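Local structure of hypothetical protein Lmaj011689 (Leishmania major, 1YQF) at residues A108-E113 with T164-R169; F65-S70 with E173-F178. The protein is of unknown function but is a homologue of human p32, in the mitochondrial glycoprotein (MAM33) family, and probably shares the general architecture of that protein. One frame throughout, in Å; residues are numbered along the deposited sequence.

Contacts 1 and 2 both set a helix against the one antiparallel sheet, using strand 105-113 with helix 156-168 and strand 64-71 with helix 173-202. Their centres lie about 10 Å apart, and every residue that touches across either contact is buried and apolar. Contact 2 is the more central, its centre about 9 Å from that of the chain against 13 Å, and buries more surface, 117 against 89 Å², with a phenylalanine ring among its members; contact 1 is purely aliphatic, and the outer side of its helical segment meets a second subunit. They touch at two points: Lys69 NZ probably hydrogen-bonds Arg169 O (2.8 Å), and Ile112 CD1 packs on Gly176 CA (3.5 Å).

Contact 1 (A108-E113 with T164-R169); sequences ADLSIE and TYLEKR
Next to Leu166, which meets Ala108 and Leu110, are the flat groups of Tyr165 in the helix and Arg169 just after it. One face of the Tyr165 ring carries Arg169 NH1, 3.3 Å above the plane and displaced toward the rim; Tyr165 CE2 lies over one face of the Arg169 guanidinium. A hydrogen bond from Arg169 NH1 to Tyr165 O (2.8 Å) helps fix this overlap, although it is bent (136° at the hydrogen). Ser111 OG donates to Glu113 OE1 (3.1 Å) from above the carboxylate plane.

The crossing is aliphatic and light. Leu110 and Leu166 reach tip to tip, CD2 to CD1, at 4.1 Å, and the same Leu166 CD1 is 4.3 Å from Ala108 CB, so one methyl serves both. CG of Leu166 stands beside the backbone N (chi1 -77°) and CD1 is anti to CA (chi2 169°), which together extend that methyl toward the strand.

Leu110 also packs on Val96 and Leu119 of the flanking strands, and Leu166 on Val171 before helix 173-202. Arg169 NE forms a salt bridge with Glu74. Tyr165 packs on Ile98 and on Leu27 of the second subunit, so the end of helix 156-168 lies between sheet and neighbour.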
loop_
_atom_site.group_PDB
_atom_site.type_symbol
_atom_site.label_atom_id
_atom_site.label_comp_id
_atom_site.label_asym_id
_atom_site.label_seq_id
_atom_site.Cartn_x
_atom_site.Cartn_y
_atom_site.Cartn_z
ATOM N N ALA A 108 17.324 8.446 -3.631
ATOM C CA ALA A 108 17.363 8.907 -2.245
ATOM C C ALA A 108 15.990 9.436 -1.864
ATOM O O ALA A 108 15.464 10.326 -2.526
ATOM C CB ALA A 108 18.417 9.985 -2.067
ATOM N N ASP A 109 15.406 8.878 -0.806
ATOM C CA ASP A 109 14.132 9.362 -0.286
ATOM C C ASP A 109 14.395 10.327 0.848
ATOM O O ASP A 109 15.052 9.977 1.819
ATOM C CB ASP A 109 13.285 8.205 0.239
ATOM C CG ASP A 109 12.973 7.174 -0.819
ATOM O OD1 ASP A 109 13.632 7.172 -1.883
ATOM O OD2 ASP A 109 12.083 6.312 -0.660
ATOM N N LEU A 110 13.880 11.543 0.731
ATOM C CA LEU A 110 14.015 12.522 1.795
ATOM C C LEU A 110 12.677 13.148 2.124
ATOM O O LEU A 110 11.769 13.176 1.301
ATOM C CB LEU A 110 15.018 13.615 1.413
ATOM C CG LEU A 110 16.377 13.153 0.890
ATOM C CD1 LEU A 110 16.329 12.994 -0.612
ATOM C CD2 LEU A 110 17.476 14.124 1.278
ATOM N N SER A 111 12.565 13.641 3.348
ATOM C CA SER A 111 11.394 14.395 3.770
ATOM C C SER A 111 11.831 15.809 4.132
ATOM O O SER A 111 12.962 16.029 4.576
ATOM C CB SER A 111 10.706 13.710 4.950
ATOM O OG SER A 111 11.635 13.358 5.956
ATOM N N ILE A 112 10.933 16.764 3.920
ATOM C CA ILE A 112 11.195 18.165 4.220
ATOM C C ILE A 112 10.399 18.517 5.467
ATOM O O ILE A 112 9.168 18.488 5.458
ATOM C CB ILE A 112 10.787 19.070 3.039
ATOM C CG1 ILE A 112 11.470 18.608 1.747
ATOM C CG2 ILE A 112 11.149 20.531 3.335
ATOM C CD1 ILE A 112 10.909 19.249 0.495
ATOM N N GLU A 113 11.115 18.826 6.542
ATOM C CA GLU A 113 10.503 19.147 7.824
ATOM C C GLU A 113 11.255 20.296 8.489
ATOM O O GLU A 113 12.452 20.184 8.756
ATOM C CB GLU A 113 10.463 17.915 8.742
ATOM C CG GLU A 113 11.648 16.966 8.627
ATOM C CD GLU A 113 11.315 15.560 9.097
ATOM O OE1 GLU A 113 10.554 14.856 8.394
ATOM O OE2 GLU A 113 11.817 15.154 10.168
ATOM N N THR A 164 26.107 15.825 1.976
ATOM C CA THR A 164 26.967 16.802 1.320
ATOM C C THR A 164 26.981 16.542 -0.173
ATOM O O THR A 164 26.879 17.459 -0.974
ATOM C CB THR A 164 28.396 16.700 1.877
ATOM O OG1 THR A 164 28.412 17.118 3.248
ATOM C CG2 THR A 164 29.340 17.676 1.170
ATOM N N TYR A 165 27.121 15.275 -0.530
ATOM C CA TYR A 165 27.115 14.836 -1.920
ATOM C C TYR A 165 25.829 15.286 -2.617
ATOM O O TYR A 165 25.864 15.764 -3.747
ATOM C CB TYR A 165 27.274 13.313 -1.954
ATOM C CG TYR A 165 26.935 12.633 -3.256
ATOM C CD1 TYR A 165 25.632 12.213 -3.525
ATOM C CD2 TYR A 165 27.920 12.364 -4.197
ATOM C CE1 TYR A 165 25.319 11.567 -4.705
ATOM C CE2 TYR A 165 27.619 11.715 -5.379
ATOM C CZ TYR A 165 26.315 11.318 -5.629
ATOM O OH TYR A 165 26.008 10.675 -6.806
ATOM N N LEU A 166 24.699 15.157 -1.929
ATOM C CA LEU A 166 23.417 15.587 -2.476
ATOM C C LEU A 166 23.368 17.112 -2.571
ATOM O O LEU A 166 22.888 17.661 -3.560
ATOM C CB LEU A 166 22.260 15.072 -1.612
ATOM C CG LEU A 166 21.896 13.593 -1.769
ATOM C CD1 LEU A 166 20.935 13.168 -0.672
ATOM C CD2 LEU A 166 21.288 13.324 -3.132
ATOM N N GLU A 167 23.889 17.780 -1.544
ATOM C CA GLU A 167 23.915 19.242 -1.469
ATOM C C GLU A 167 24.678 19.886 -2.627
ATOM O O GLU A 167 24.236 20.903 -3.169
ATOM C CB GLU A 167 24.531 19.686 -0.138
ATOM C CG GLU A 167 24.538 21.190 0.084
ATOM C CD GLU A 167 25.074 21.571 1.449
ATOM O OE1 GLU A 167 24.480 21.142 2.462
ATOM O OE2 GLU A 167 26.091 22.295 1.511
ATOM N N LYS A 168 25.822 19.297 -2.991
ATOM C CA LYS A 168 26.631 19.779 -4.113
ATOM C C LYS A 168 25.821 19.817 -5.407
ATOM O O LYS A 168 26.035 20.681 -6.253
ATOM C CB LYS A 168 27.867 18.889 -4.320
ATOM C CG LYS A 168 28.944 19.007 -3.238
ATOM C CD LYS A 168 30.170 18.154 -3.582
ATOM C CE LYS A 168 31.187 18.133 -2.443
ATOM N NZ LYS A 168 32.354 17.249 -2.733
ATOM N N ARG A 169 24.892 18.873 -5.545
ATOM C CA ARG A 169 24.053 18.743 -6.738
ATOM C C ARG A 169 22.753 19.563 -6.724
ATOM O O ARG A 169 21.867 19.326 -7.542
ATOM C CB ARG A 169 23.716 17.266 -6.945
ATOM C CG ARG A 169 24.895 16.475 -7.417
ATOM C CD ARG A 169 24.756 14.976 -7.237
ATOM N NE ARG A 169 25.943 14.287 -7.727
ATOM C CZ ARG A 169 27.143 14.331 -7.156
ATOM N NH1 ARG A 169 27.352 15.027 -6.040
ATOM N NH2 ARG A 169 28.149 13.664 -7.701
#

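Contact 2 (F65-S70 with E173-F178); sequences FDLTKS and EKLGEF
Leu67 is the hub of this contact: it has 66 Å² buried against the helix, compared with 30 Å² for Phe178 and 21 Å² for Leu175. Its CD1 touches both helix residues, its CD2 only Phe178 of the two. CD1 comes within 3.4 Å of Leu175 CD2, closer than carbon atoms usually approach; the packing is tight as modelled, though one short pair at 2.30 Å resolution is weak evidence of strain. Leu67 CD2 lies 3.7 Å from Phe178 CE2, and Leu67 CD1 is 3.8 Å from the same CE2. Leu67 approaches the ring obliquely, whereas Leu67 and Leu175 pass alongside one another in opposite directions.

The torsions account for this meeting. Both helix side chains extend away from their own backbone N, with chi1 of -154° for Leu175 and 169° for Phe178; being three residues apart, they emerge on the same side of the helix and jointly receive the single strand leucine.

Further apolar groups surround the trio. Leu67 also packs on Trp54 and Val56, Leu175 on Val78, and the Phe178 ring meets that of Tyr182 with planes at about 35°. Asp172, the residue just before helix 173-202, accepts a hydrogen bond from Leu175 N at its OD1.

No hydrogen bond or salt bridge links the two segments. Cohesion across them is therefore probably due to dispersion and the exclusion of water, as the two methyls of the branched Leu67 side chain fit against a Leu175 methyl and the Phe178 ring, seating the first turns of helix 173-202 on the sheet.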
loop_
_atom_site.group_PDB
_atom_site.type_symbol
_atom_site.label_atom_id
_atom_site.label_comp_id
_atom_site.label_asym_id
_atom_site.label_seq_id
_atom_site.Cartn_x
_atom_site.Cartn_y
_atom_site.Cartn_z
ATOM N N PHE A 65 5.272 16.011 -10.181
ATOM C CA PHE A 65 6.187 16.927 -10.849
ATOM C C PHE A 65 7.622 16.435 -10.730
ATOM O O PHE A 65 8.019 15.882 -9.711
ATOM C CB PHE A 65 6.076 18.329 -10.250
ATOM C CG PHE A 65 4.726 18.960 -10.424
ATOM C CD1 PHE A 65 3.700 18.696 -9.525
ATOM C CD2 PHE A 65 4.480 19.829 -11.482
ATOM C CE1 PHE A 65 2.443 19.284 -9.680
ATOM C CE2 PHE A 65 3.227 20.425 -11.644
ATOM C CZ PHE A 65 2.208 20.151 -10.742
ATOM N N ASP A 66 8.388 16.653 -11.789
ATOM C CA ASP A 66 9.794 16.296 -11.838
ATOM C C ASP A 66 10.617 17.557 -12.038
ATOM O O ASP A 66 10.354 18.335 -12.951
ATOM C CB ASP A 66 10.057 15.350 -13.009
ATOM C CG ASP A 66 9.676 13.922 -12.705
ATOM O OD1 ASP A 66 8.998 13.676 -11.683
ATOM O OD2 ASP A 66 10.014 12.976 -13.444
ATOM N N LEU A 67 11.609 17.752 -11.178
ATOM C CA LEU A 67 12.620 18.778 -11.383
ATOM C C LEU A 67 13.812 18.082 -12.014
ATOM O O LEU A 67 14.398 17.197 -11.403
ATOM C CB LEU A 67 13.024 19.396 -10.051
ATOM C CG LEU A 67 11.977 20.304 -9.412
ATOM C CD1 LEU A 67 12.301 20.546 -7.947
ATOM C CD2 LEU A 67 11.908 21.615 -10.166
ATOM N N THR A 68 14.161 18.471 -13.238
ATOM C CA THR A 68 15.264 17.847 -13.967
ATOM C C THR A 68 16.421 18.812 -14.190
ATOM O O THR A 68 16.219 20.008 -14.373
ATOM C CB THR A 68 14.779 17.320 -15.330
ATOM O OG1 THR A 68 14.274 18.404 -16.126
ATOM C CG2 THR A 68 13.593 16.378 -15.168
ATOM N N LYS A 69 17.635 18.269 -14.193
ATOM C CA LYS A 69 18.851 19.050 -14.419
ATOM C C LYS A 69 20.048 18.115 -14.595
ATOM O O LYS A 69 20.086 17.038 -14.008
ATOM C CB LYS A 69 19.092 20.013 -13.248
ATOM C CG LYS A 69 20.532 20.100 -12.739
ATOM C CD LYS A 69 20.618 20.898 -11.448
ATOM C CE LYS A 69 21.988 20.771 -10.795
ATOM N NZ LYS A 69 22.035 21.396 -9.442
ATOM N N SER A 70 21.026 18.540 -15.390
ATOM C CA SER A 70 22.263 17.781 -15.561
ATOM C C SER A 70 23.365 18.339 -14.664
ATOM O O SER A 70 23.395 19.536 -14.370
ATOM C CB SER A 70 22.712 17.806 -17.020
ATOM O OG SER A 70 21.847 17.018 -17.822
ATOM N N GLU A 173 18.400 22.809 1.112
ATOM C CA GLU A 173 17.256 23.447 1.761
ATOM C C GLU A 173 16.525 24.435 0.852
ATOM O O GLU A 173 15.335 24.674 1.038
ATOM C CB GLU A 173 17.699 24.159 3.037
ATOM C CG GLU A 173 18.224 23.213 4.105
ATOM C CD GLU A 173 18.401 23.875 5.462
ATOM O OE1 GLU A 173 18.090 25.084 5.603
ATOM O OE2 GLU A 173 18.849 23.181 6.397
ATOM N N LYS A 174 17.236 25.012 -0.114
ATOM C CA LYS A 174 16.618 25.910 -1.094
ATOM C C LYS A 174 15.675 25.171 -2.040
ATOM O O LYS A 174 14.669 25.730 -2.474
ATOM C CB LYS A 174 17.687 26.647 -1.909
ATOM C CG LYS A 174 18.652 27.484 -1.073
ATOM C CD LYS A 174 17.929 28.554 -0.255
ATOM C CE LYS A 174 18.879 29.272 0.692
ATOM N NZ LYS A 174 19.602 28.325 1.597
ATOM N N LEU A 175 16.002 23.918 -2.351
ATOM C CA LEU A 175 15.168 23.099 -3.222
ATOM C C LEU A 175 13.924 22.675 -2.454
ATOM O O LEU A 175 12.821 22.681 -2.992
ATOM C CB LEU A 175 15.934 21.866 -3.719
ATOM C CG LEU A 175 15.490 21.263 -5.056
ATOM C CD1 LEU A 175 16.353 20.070 -5.410
ATOM C CD2 LEU A 175 14.036 20.842 -5.032
ATOM N N GLY A 176 14.113 22.319 -1.188
ATOM C CA GLY A 176 13.017 21.901 -0.336
ATOM C C GLY A 176 11.964 22.980 -0.186
ATOM O O GLY A 176 10.775 22.709 -0.322
ATOM N N GLU A 177 12.414 24.204 0.084
ATOM C CA GLU A 177 11.531 25.358 0.231
ATOM C C GLU A 177 10.744 25.590 -1.053
ATOM O O GLU A 177 9.580 25.975 -1.001
ATOM C CB GLU A 177 12.338 26.611 0.593
ATOM C CG GLU A 177 11.514 27.883 0.750
ATOM C CD GLU A 177 12.359 29.074 1.166
ATOM O OE1 GLU A 177 12.665 29.194 2.373
ATOM O OE2 GLU A 177 12.721 29.890 0.288
ATOM N N PHE A 178 11.377 25.350 -2.200
ATOM C CA PHE A 178 10.681 25.438 -3.480
ATOM C C PHE A 178 9.522 24.450 -3.516
ATOM O O PHE A 178 8.390 24.837 -3.777
ATOM C CB PHE A 178 11.619 25.150 -4.652
ATOM C CG PHE A 178 10.900 24.958 -5.956
ATOM C CD1 PHE A 178 10.426 26.053 -6.662
ATOM C CD2 PHE A 178 10.674 23.685 -6.465
ATOM C CE1 PHE A 178 9.752 25.887 -7.865
ATOM C CE2 PHE A 178 9.995 23.510 -7.663
ATOM C CZ PHE A 178 9.534 24.611 -8.365
#